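Local coordinates for protein neutral ceramidase (Pseudomonas aeruginosa, PDB 2ZWS) that hydrolyses the N-acyl linkage of ceramides to release sphingosine and a free fatty acid, and also catalyses the reverse synthesis, as a secreted zinc-dependent homodimeric enzyme, at residues A[95-100]-A[202-207]; A[218-223]-A[241-246]; A[521-526]-A[543-548]. All blocks are in the same frame, centred on the assembly; numbering follows the deposited sequence. Where two conformers were deposited one is given.

Contact 1: residues A[95-100]-A[202-207]; sequences ATHTHS and PVHSTS. With ZN (zinc ion), chain B.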
loop_
_atom_site.group_PDB
_atom_site.type_symbol
_atom_site.label_atom_id
_atom_site.label_comp_id
_atom_site.label_asym_id
_atom_site.label_seq_id
_atom_site.Cartn_x
_atom_site.Cartn_y
_atom_site.Cartn_z
ATOM N N ALA A 95 0.562 4.328 1.651
ATOM C CA ALA A 95 0.380 3.025 1.016
ATOM C C ALA A 95 0.924 3.021 -0.415
ATOM O O ALA A 95 0.937 4.064 -1.103
ATOM C CB ALA A 95 -1.103 2.728 0.974
ATOM N N THR A 96 1.284 1.824 -0.869
ATOM C CA THR A 96 1.810 1.629 -2.218
ATOM C C THR A 96 0.681 1.555 -3.273
ATOM O O THR A 96 0.954 1.649 -4.490
ATOM C CB THR A 96 2.538 0.279 -2.338
ATOM O OG1 THR A 96 1.598 -0.772 -2.028
ATOM C CG2 THR A 96 3.793 0.229 -1.469
ATOM N N HIS A 97 -0.554 1.319 -2.815
ATOM C CA HIS A 97 -1.727 1.197 -3.713
ATOM C C HIS A 97 -1.717 -0.102 -4.513
ATOM O O HIS A 97 -2.249 -0.181 -5.623
ATOM C CB HIS A 97 -1.859 2.417 -4.611
ATOM C CG HIS A 97 -3.219 2.620 -5.187
ATOM N ND1 HIS A 97 -4.378 2.415 -4.469
ATOM C CD2 HIS A 97 -3.595 3.149 -6.385
ATOM C CE1 HIS A 97 -5.416 2.749 -5.233
ATOM N NE2 HIS A 97 -4.967 3.208 -6.393
ATOM N N THR A 98 -1.124 -1.149 -3.945
ATOM C CA THR A 98 -1.330 -2.488 -4.516
ATOM C C THR A 98 -2.814 -2.836 -4.529
ATOM O O THR A 98 -3.529 -2.537 -3.553
ATOM C CB THR A 98 -0.541 -3.591 -3.759
ATOM O OG1 THR A 98 -0.905 -4.880 -4.262
ATOM C CG2 THR A 98 -0.793 -3.555 -2.253
ATOM N N HIS A 99 -3.257 -3.522 -5.584
ATOM C CA HIS A 99 -4.653 -3.932 -5.685
ATOM C C HIS A 99 -4.814 -5.425 -5.404
ATOM O O HIS A 99 -5.860 -5.990 -5.718
ATOM C CB HIS A 99 -5.185 -3.568 -7.072
ATOM C CG HIS A 99 -5.398 -2.102 -7.266
ATOM N ND1 HIS A 99 -4.434 -1.161 -6.976
ATOM C CD2 HIS A 99 -6.460 -1.415 -7.739
ATOM C CE1 HIS A 99 -4.898 0.045 -7.264
ATOM N NE2 HIS A 99 -6.137 -0.083 -7.694
ATOM N N SER A 100 -3.810 -6.032 -4.773
ATOM C CA SER A 100 -3.809 -7.477 -4.566
ATOM C C SER A 100 -3.716 -7.885 -3.121
ATOM O O SER A 100 -3.142 -8.938 -2.825
ATOM C CB SER A 100 -2.651 -8.116 -5.330
ATOM O OG SER A 100 -2.834 -7.906 -6.733
ATOM N N PRO A 202 5.226 8.026 -9.117
ATOM C CA PRO A 202 3.803 7.667 -9.272
ATOM C C PRO A 202 3.530 6.670 -10.384
ATOM O O PRO A 202 3.844 6.927 -11.552
ATOM C CB PRO A 202 3.133 9.014 -9.597
ATOM C CG PRO A 202 4.242 9.786 -10.365
ATOM C CD PRO A 202 5.593 9.249 -9.870
ATOM N N VAL A 203 2.906 5.552 -10.024
ATOM C CA VAL A 203 2.403 4.581 -10.999
ATOM C C VAL A 203 1.473 3.628 -10.257
ATOM O O VAL A 203 1.862 3.120 -9.208
ATOM C CB VAL A 203 3.557 3.809 -11.737
ATOM C CG1 VAL A 203 4.462 2.988 -10.752
ATOM C CG2 VAL A 203 2.981 2.937 -12.873
ATOM N N HIS A 204 0.259 3.427 -10.771
ATOM C CA HIS A 204 -0.640 2.448 -10.144
ATOM C C HIS A 204 0.033 1.086 -9.982
ATOM O O HIS A 204 0.673 0.579 -10.904
ATOM C CB HIS A 204 -1.961 2.286 -10.904
ATOM C CG HIS A 204 -3.057 3.156 -10.387
ATOM N ND1 HIS A 204 -3.078 4.525 -10.585
ATOM C CD2 HIS A 204 -4.171 2.855 -9.674
ATOM C CE1 HIS A 204 -4.151 5.025 -9.987
ATOM N NE2 HIS A 204 -4.821 4.032 -9.421
ATOM N N SER A 205 -0.160 0.502 -8.805
ATOM C CA SER A 205 0.360 -0.818 -8.514
ATOM C C SER A 205 -0.694 -1.875 -8.865
ATOM O O SER A 205 -1.255 -2.577 -7.991
ATOM C CB SER A 205 0.798 -0.894 -7.041
ATOM O OG SER A 205 1.956 -0.082 -6.871
ATOM N N THR A 206 -0.917 -2.003 -10.169
ATOM C CA THR A 206 -2.035 -2.786 -10.710
ATOM C C THR A 206 -1.522 -3.762 -11.760
ATOM O O THR A 206 -2.265 -4.189 -12.639
ATOM C CB THR A 206 -3.069 -1.861 -11.391
ATOM O OG1 THR A 206 -2.384 -0.985 -12.304
ATOM C CG2 THR A 206 -3.826 -1.014 -10.377
ATOM N N SER A 207 -0.233 -4.098 -11.705
ATOM C CA SER A 207 0.288 -5.094 -12.645
ATOM C C SER A 207 -0.387 -6.457 -12.486
ATOM O O SER A 207 -0.556 -7.175 -13.465
ATOM C CB SER A 207 1.803 -5.231 -12.493
ATOM O OG SER A 207 2.438 -4.007 -12.838
HETATM ZN ZN ZN B . -6.246 4.155 -7.867
HETATM O O HOH W 1 -7.352 2.357 -8.000
#

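Contact 2: residues A[218-223]-A[241-246]; sequences DNKGYA and FAQTNA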
loop_
_atom_site.group_PDB
_atom_site.type_symbol
_atom_site.label_atom_id
_atom_site.label_comp_id
_atom_site.label_asym_id
_atom_site.label_seq_id
_atom_site.Cartn_x
_atom_site.Cartn_y
_atom_site.Cartn_z
ATOM N N ASP A 218 2.550 -6.362 -5.512
ATOM C CA ASP A 218 2.521 -5.811 -6.880
ATOM C C ASP A 218 3.836 -5.169 -7.276
ATOM O O ASP A 218 4.872 -5.540 -6.735
ATOM C CB ASP A 218 1.316 -4.874 -7.040
ATOM C CG ASP A 218 0.823 -4.772 -8.483
ATOM O OD1 ASP A 218 1.398 -3.980 -9.276
ATOM O OD2 ASP A 218 -0.157 -5.477 -8.823
ATOM N N ASN A 219 3.832 -4.234 -8.234
ATOM C CA ASN A 219 5.107 -3.843 -8.800
ATOM C C ASN A 219 6.014 -3.094 -7.813
ATOM O O ASN A 219 7.238 -3.301 -7.793
ATOM C CB ASN A 219 4.951 -3.125 -10.152
ATOM C CG ASN A 219 4.105 -1.863 -10.090
ATOM O OD1 ASN A 219 4.393 -0.949 -9.317
ATOM N ND2 ASN A 219 3.099 -1.766 -10.984
ATOM N N LYS A 220 5.439 -2.230 -6.974
ATOM C CA LYS A 220 6.266 -1.537 -5.968
ATOM C C LYS A 220 6.791 -2.495 -4.930
ATOM O O LYS A 220 7.932 -2.392 -4.493
ATOM C CB LYS A 220 5.477 -0.386 -5.330
ATOM C CG LYS A 220 5.303 0.807 -6.348
ATOM C CD LYS A 220 4.754 2.035 -5.643
ATOM C CE LYS A 220 4.738 3.257 -6.605
ATOM N NZ LYS A 220 6.132 3.679 -6.967
ATOM N N GLY A 221 5.983 -3.492 -4.598
ATOM C CA GLY A 221 6.426 -4.529 -3.672
ATOM C C GLY A 221 7.558 -5.359 -4.256
ATOM O O GLY A 221 8.457 -5.791 -3.497
ATOM N N TYR A 222 7.522 -5.632 -5.563
ATOM C CA TYR A 222 8.632 -6.353 -6.186
ATOM C C TYR A 222 9.907 -5.498 -6.160
ATOM O O TYR A 222 10.993 -5.990 -5.868
ATOM C CB TYR A 222 8.349 -6.770 -7.640
ATOM C CG TYR A 222 9.551 -7.550 -8.130
ATOM C CD1 TYR A 222 10.525 -6.936 -8.919
ATOM C CD2 TYR A 222 9.765 -8.874 -7.720
ATOM C CE1 TYR A 222 11.661 -7.619 -9.322
ATOM C CE2 TYR A 222 10.904 -9.582 -8.115
ATOM C CZ TYR A 222 11.850 -8.938 -8.912
ATOM O OH TYR A 222 12.975 -9.599 -9.317
ATOM N N ALA A 223 9.771 -4.204 -6.436
ATOM C CA ALA A 223 10.948 -3.323 -6.340
ATOM C C ALA A 223 11.603 -3.382 -4.954
ATOM O O ALA A 223 12.836 -3.482 -4.855
ATOM C CB ALA A 223 10.539 -1.904 -6.693
ATOM N N PHE A 241 9.091 1.669 -1.704
ATOM C CA PHE A 241 8.688 2.321 -2.928
ATOM C C PHE A 241 7.315 2.921 -2.693
ATOM O O PHE A 241 6.303 2.185 -2.587
ATOM C CB PHE A 241 8.723 1.333 -4.100
ATOM C CG PHE A 241 10.111 1.086 -4.571
ATOM C CD1 PHE A 241 10.932 0.234 -3.841
ATOM C CD2 PHE A 241 10.627 1.747 -5.692
ATOM C CE1 PHE A 241 12.273 0.021 -4.220
ATOM C CE2 PHE A 241 11.965 1.524 -6.081
ATOM C CZ PHE A 241 12.781 0.688 -5.330
ATOM N N ALA A 242 7.304 4.250 -2.574
ATOM C CA ALA A 242 6.117 5.045 -2.257
ATOM C C ALA A 242 5.544 5.743 -3.500
ATOM O O ALA A 242 6.212 5.853 -4.551
ATOM C CB ALA A 242 6.446 6.097 -1.206
ATOM N N GLN A 243 4.295 6.173 -3.380
ATOM C CA GLN A 243 3.590 6.910 -4.445
ATOM C C GLN A 243 3.759 8.420 -4.348
ATOM O O GLN A 243 4.069 8.945 -3.281
ATOM C CB GLN A 243 2.076 6.627 -4.388
ATOM C CG GLN A 243 1.733 5.180 -4.686
ATOM C CD GLN A 243 1.819 4.832 -6.155
ATOM O OE1 GLN A 243 2.174 5.676 -7.018
ATOM N NE2 GLN A 243 1.445 3.592 -6.467
ATOM N N THR A 244 3.546 9.119 -5.468
ATOM C CA THR A 244 3.306 10.575 -5.423
ATOM C C THR A 244 1.879 10.895 -5.896
ATOM O O THR A 244 0.917 10.599 -5.189
ATOM C CB THR A 244 4.398 11.411 -6.149
ATOM O OG1 THR A 244 4.431 11.088 -7.541
ATOM C CG2 THR A 244 5.752 11.141 -5.541
ATOM N N ASN A 245 1.752 11.477 -7.087
ATOM C CA ASN A 245 0.468 11.830 -7.643
ATOM C C ASN A 245 0.208 10.847 -8.797
ATOM O O ASN A 245 0.569 11.103 -9.953
ATOM C CB ASN A 245 0.430 13.314 -8.108
ATOM C CG ASN A 245 1.798 13.846 -8.579
ATOM O OD1 ASN A 245 2.332 14.807 -8.003
ATOM N ND2 ASN A 245 2.352 13.240 -9.630
ATOM N N ALA A 246 -0.429 9.724 -8.475
ATOM C CA ALA A 246 -0.595 8.600 -9.431
ATOM C C ALA A 246 -2.040 8.392 -9.899
ATOM O O ALA A 246 -2.342 7.380 -10.550
ATOM C CB ALA A 246 -0.064 7.310 -8.793
HETATM O O HOH W 2 8.571 4.469 -5.746
#

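Contact 3: residues A[521-526]-A[543-548]; sequences KSFGDV and AFVTGH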
loop_
_atom_site.group_PDB
_atom_site.type_symbol
_atom_site.label_atom_id
_atom_site.label_comp_id
_atom_site.label_asym_id
_atom_site.label_seq_id
_atom_site.Cartn_x
_atom_site.Cartn_y
_atom_site.Cartn_z
ATOM N N LYS A 521 -7.601 -39.480 5.227
ATOM C CA LYS A 521 -6.279 -38.865 5.371
ATOM C C LYS A 521 -6.204 -38.016 6.642
ATOM O O LYS A 521 -7.190 -37.897 7.384
ATOM C CB LYS A 521 -5.955 -38.010 4.122
ATOM C CG LYS A 521 -6.045 -38.769 2.814
ATOM C CD LYS A 521 -5.455 -37.989 1.641
ATOM C CE LYS A 521 -5.933 -38.548 0.302
ATOM N NZ LYS A 521 -5.447 -39.931 0.068
ATOM N N SER A 522 -5.028 -37.441 6.904
ATOM C CA SER A 522 -4.865 -36.528 8.035
ATOM C C SER A 522 -4.359 -35.177 7.546
ATOM O O SER A 522 -3.732 -35.098 6.483
ATOM C CB SER A 522 -3.909 -37.102 9.089
ATOM O OG SER A 522 -2.566 -37.144 8.632
ATOM N N PHE A 523 -4.624 -34.131 8.327
ATOM C CA PHE A 523 -4.096 -32.806 7.986
ATOM C C PHE A 523 -2.581 -32.908 7.805
ATOM O O PHE A 523 -1.909 -33.545 8.601
ATOM C CB PHE A 523 -4.399 -31.787 9.092
ATOM C CG PHE A 523 -5.837 -31.415 9.212
ATOM C CD1 PHE A 523 -6.508 -30.816 8.158
ATOM C CD2 PHE A 523 -6.535 -31.645 10.403
ATOM C CE1 PHE A 523 -7.857 -30.480 8.266
ATOM C CE2 PHE A 523 -7.887 -31.310 10.519
ATOM C CZ PHE A 523 -8.537 -30.700 9.455
ATOM N N GLY A 524 -2.018 -32.262 6.787
ATOM C CA GLY A 524 -0.568 -32.335 6.549
ATOM C C GLY A 524 -0.106 -33.466 5.631
ATOM O O GLY A 524 1.046 -33.484 5.173
ATOM N N ASP A 525 -1.005 -34.402 5.324
ATOM C CA ASP A 525 -0.653 -35.475 4.406
ATOM C C ASP A 525 -0.318 -34.897 3.026
ATOM O O ASP A 525 -0.943 -33.937 2.563
ATOM C CB ASP A 525 -1.796 -36.495 4.292
ATOM C CG ASP A 525 -1.837 -37.489 5.461
ATOM O OD1 ASP A 525 -0.993 -37.398 6.399
ATOM O OD2 ASP A 525 -2.726 -38.372 5.425
ATOM N N VAL A 526 0.679 -35.480 2.376
ATOM C CA VAL A 526 1.070 -35.064 1.029
ATOM C C VAL A 526 0.133 -35.668 -0.030
ATOM O O VAL A 526 0.006 -36.907 -0.139
ATOM C CB VAL A 526 2.544 -35.383 0.718
ATOM C CG1 VAL A 526 2.895 -34.945 -0.692
ATOM C CG2 VAL A 526 3.438 -34.671 1.712
ATOM N N ALA A 543 1.583 -30.609 -2.998
ATOM C CA ALA A 543 0.285 -30.268 -2.406
ATOM C C ALA A 543 0.045 -31.083 -1.160
ATOM O O ALA A 543 0.467 -32.249 -1.106
ATOM C CB ALA A 543 -0.860 -30.482 -3.400
ATOM N N PHE A 544 -0.674 -30.483 -0.209
ATOM C CA PHE A 544 -0.932 -31.072 1.125
ATOM C C PHE A 544 -2.399 -30.923 1.511
ATOM O O PHE A 544 -3.047 -29.952 1.122
ATOM C CB PHE A 544 -0.180 -30.292 2.199
ATOM C CG PHE A 544 1.316 -30.313 2.066
ATOM C CD1 PHE A 544 2.093 -31.196 2.816
ATOM C CD2 PHE A 544 1.948 -29.432 1.187
ATOM C CE1 PHE A 544 3.467 -31.176 2.705
ATOM C CE2 PHE A 544 3.327 -29.432 1.056
ATOM C CZ PHE A 544 4.093 -30.301 1.835
ATOM N N VAL A 545 -2.918 -31.875 2.298
ATOM C CA VAL A 545 -4.218 -31.722 2.979
ATOM C C VAL A 545 -4.034 -30.596 3.992
ATOM O O VAL A 545 -3.074 -30.620 4.761
ATOM C CB VAL A 545 -4.590 -33.036 3.725
ATOM C CG1 VAL A 545 -5.855 -32.869 4.520
ATOM C CG2 VAL A 545 -4.718 -34.193 2.741
ATOM N N THR A 546 -4.925 -29.607 4.003
ATOM C CA THR A 546 -4.725 -28.448 4.872
ATOM C C THR A 546 -5.989 -28.025 5.610
ATOM O O THR A 546 -7.020 -28.715 5.553
ATOM C CB THR A 546 -4.183 -27.245 4.073
ATOM O OG1 THR A 546 -3.222 -27.696 3.127
ATOM C CG2 THR A 546 -3.517 -26.268 5.010
ATOM N N GLY A 547 -5.898 -26.896 6.324
ATOM C CA GLY A 547 -7.057 -26.212 6.894
ATOM C C GLY A 547 -7.069 -24.757 6.418
ATOM O O GLY A 547 -6.099 -24.250 5.837
ATOM N N HIS A 548 -8.179 -24.086 6.673
ATOM C CA HIS A 548 -8.423 -22.738 6.169
ATOM C C HIS A 548 -7.422 -21.680 6.691
ATOM O O HIS A 548 -7.261 -21.538 7.894
ATOM C CB HIS A 548 -9.822 -22.321 6.586
ATOM C CG HIS A 548 -10.441 -21.319 5.670
ATOM N ND1 HIS A 548 -9.869 -20.089 5.404
ATOM C CD2 HIS A 548 -11.575 -21.372 4.932
ATOM C CE1 HIS A 548 -10.640 -19.427 4.559
ATOM N NE2 HIS A 548 -11.679 -20.185 4.252
#

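Contact 1: residues A[95-100]-A[202-207]
H97 and H204 converge on one zinc ion, H97 NE2 at 2.2 Å from the metal and H204 NE2 at 2.1 Å. Both imidazoles therefore spend NE2 on zinc, and the short gap between those two nitrogens reflects shared coordination, not a hydrogen bond. Their ring planes stand at 63°, neither stacked nor edge-to-face. Each ND1 is satisfied from a second shell: that of H97 by the carbonyl of G64, that of H204 by the carbonyl of L249. H99 stays off the metal. Its ND1 donates to H97 O at 2.8 Å, and its NE2 lies 2.7 Å from the oxygen of a zinc-bound water, so both ring nitrogens are engaged and the ring's rotation is fixed. T206 CG2, anti to its carbonyl carbon (chi1 50° for OG1), sits over the centre of the H99 ring in a CH-pi contact, 3.4 Å from the centroid. The backbones are joined by H99 N to S205 O, 3.3 Å long and bent to 137° at the hydrogen. S205 OG donates to T96 O at 3.1 Å from above the carbonyl plane, and Q243 NE2 shares that acceptor. With E411 and Y448 completing the protein ligands, this is the zinc centre of neutral ceramidase's active site.

Contact 2: residues A[218-223]-A[241-246]
A223 CB stands over the centre of the F241 ring, 3.4 Å from its centroid and 5° off the normal, and this CH-pi contact marks the closely packed end. With chi1 at -77°, F241 CG lies opposite its carbonyl carbon, which carries the ring out over helix 218-231. S224 and W227 of that helix and A280 of helix 265-286 also touch the F241 side chain. The methylene chain of K220 runs past the strand: K220 CD lies 3.4 Å from F241 O, and K220 CE packs 3.3 Å from Q243 NE2. The polar end is looser, although the touching residues are all buried. K220 stays extended until chi4 (-67°) bends NZ toward A242 O, a weak bond of 3.3 Å. A water bridges the pair, accepting from K220 NZ at 2.8 Å and donating to A242 O. Q276 OE1 is the strongest partner of NZ and F201 O also accepts from it, so several oxygens probably stabilise the charge. Q243 NE2 is committed to the carbonyls of T96 and V203, in the two zinc-binding loops. This is helix-on-strand packing in an alpha/beta domain, helix 218-231 lying against strand 238-242 at the end of the mixed sheet.

Contact 3: residues A[521-526]-A[543-548]
With chi1 of V545 at 175°, CG1 lies opposite the backbone N and CG2 opposite the carbonyl carbon, and the branched side chain packs against the turn formed by 522-525: V545 CG1 comes to 3.7 Å from S522 O, close to F523 CA, while CG2 is directed to D525 O. F523, with chi1 at -70°, has its ring directed away from its own carbonyl carbon and out along 543-548, where T546 O lies at the ring edge, near its plane, 3.3 Å from F523 CE1. The same ring passes V545 CG1 obliquely.

The turn itself is type II, closed by D525 N donating to S522 O. G524 occupies its third position with a positive phi of 90°, backbone angles at which a CB would press on the preceding carbonyl oxygen. The carboxylate of D525 folds back over the start of the turn, and D525 OD2 accepts from S522 N at 2.9 Å, met from above the carboxylate plane.

Two backbone bonds, both nearly straight, join this turn to V545 through its N and its O. G524 N donates to V545 O at 2.8 Å, while V545 N donates to D525 O at 2.9 Å. One step further, V526 and F544 form an antiparallel non-hydrogen-bonded pair, their side chains lying side by side with V526 CG2 3.6 Å from F544 CE1. The F544 ring also turns its edge to G524 O, 3.4 Å from F544 CD1.

The turn leads into strand 526-528, the outermost strand of its sheet in this chain, beside strand 539-545, whose other neighbour is strand 595-603. From strand 629-642, in the second sheet of the C-terminal beta-sandwich, I632 touches F523 and T636 touches F544; H617 of strand 611-622 meets the F544 ring.

In the fold
From the N terminus, strand 91-95 leads into the first loop of contact 1, and about a hundred residues, more than half of them helix or strand, follow before 202-207 returns to close it. Contact 2 opens shortly afterwards and closes a 17-residue excursion made of the rest of helix 218-231, a loop and the start of strand 238-242. Contact 3 comes far later, closing a short strand-containing excursion in the C-terminal region. The three follow in series, none enclosing or crossing another. Contacts 1 and 2 nevertheless touch, their centres 6 Å apart, and together tie the metal-binding loops to the alpha/beta body of the N-terminal domain. Contact 3 lies about 34 Å from contact 1, centre to centre, within the beta-sandwich.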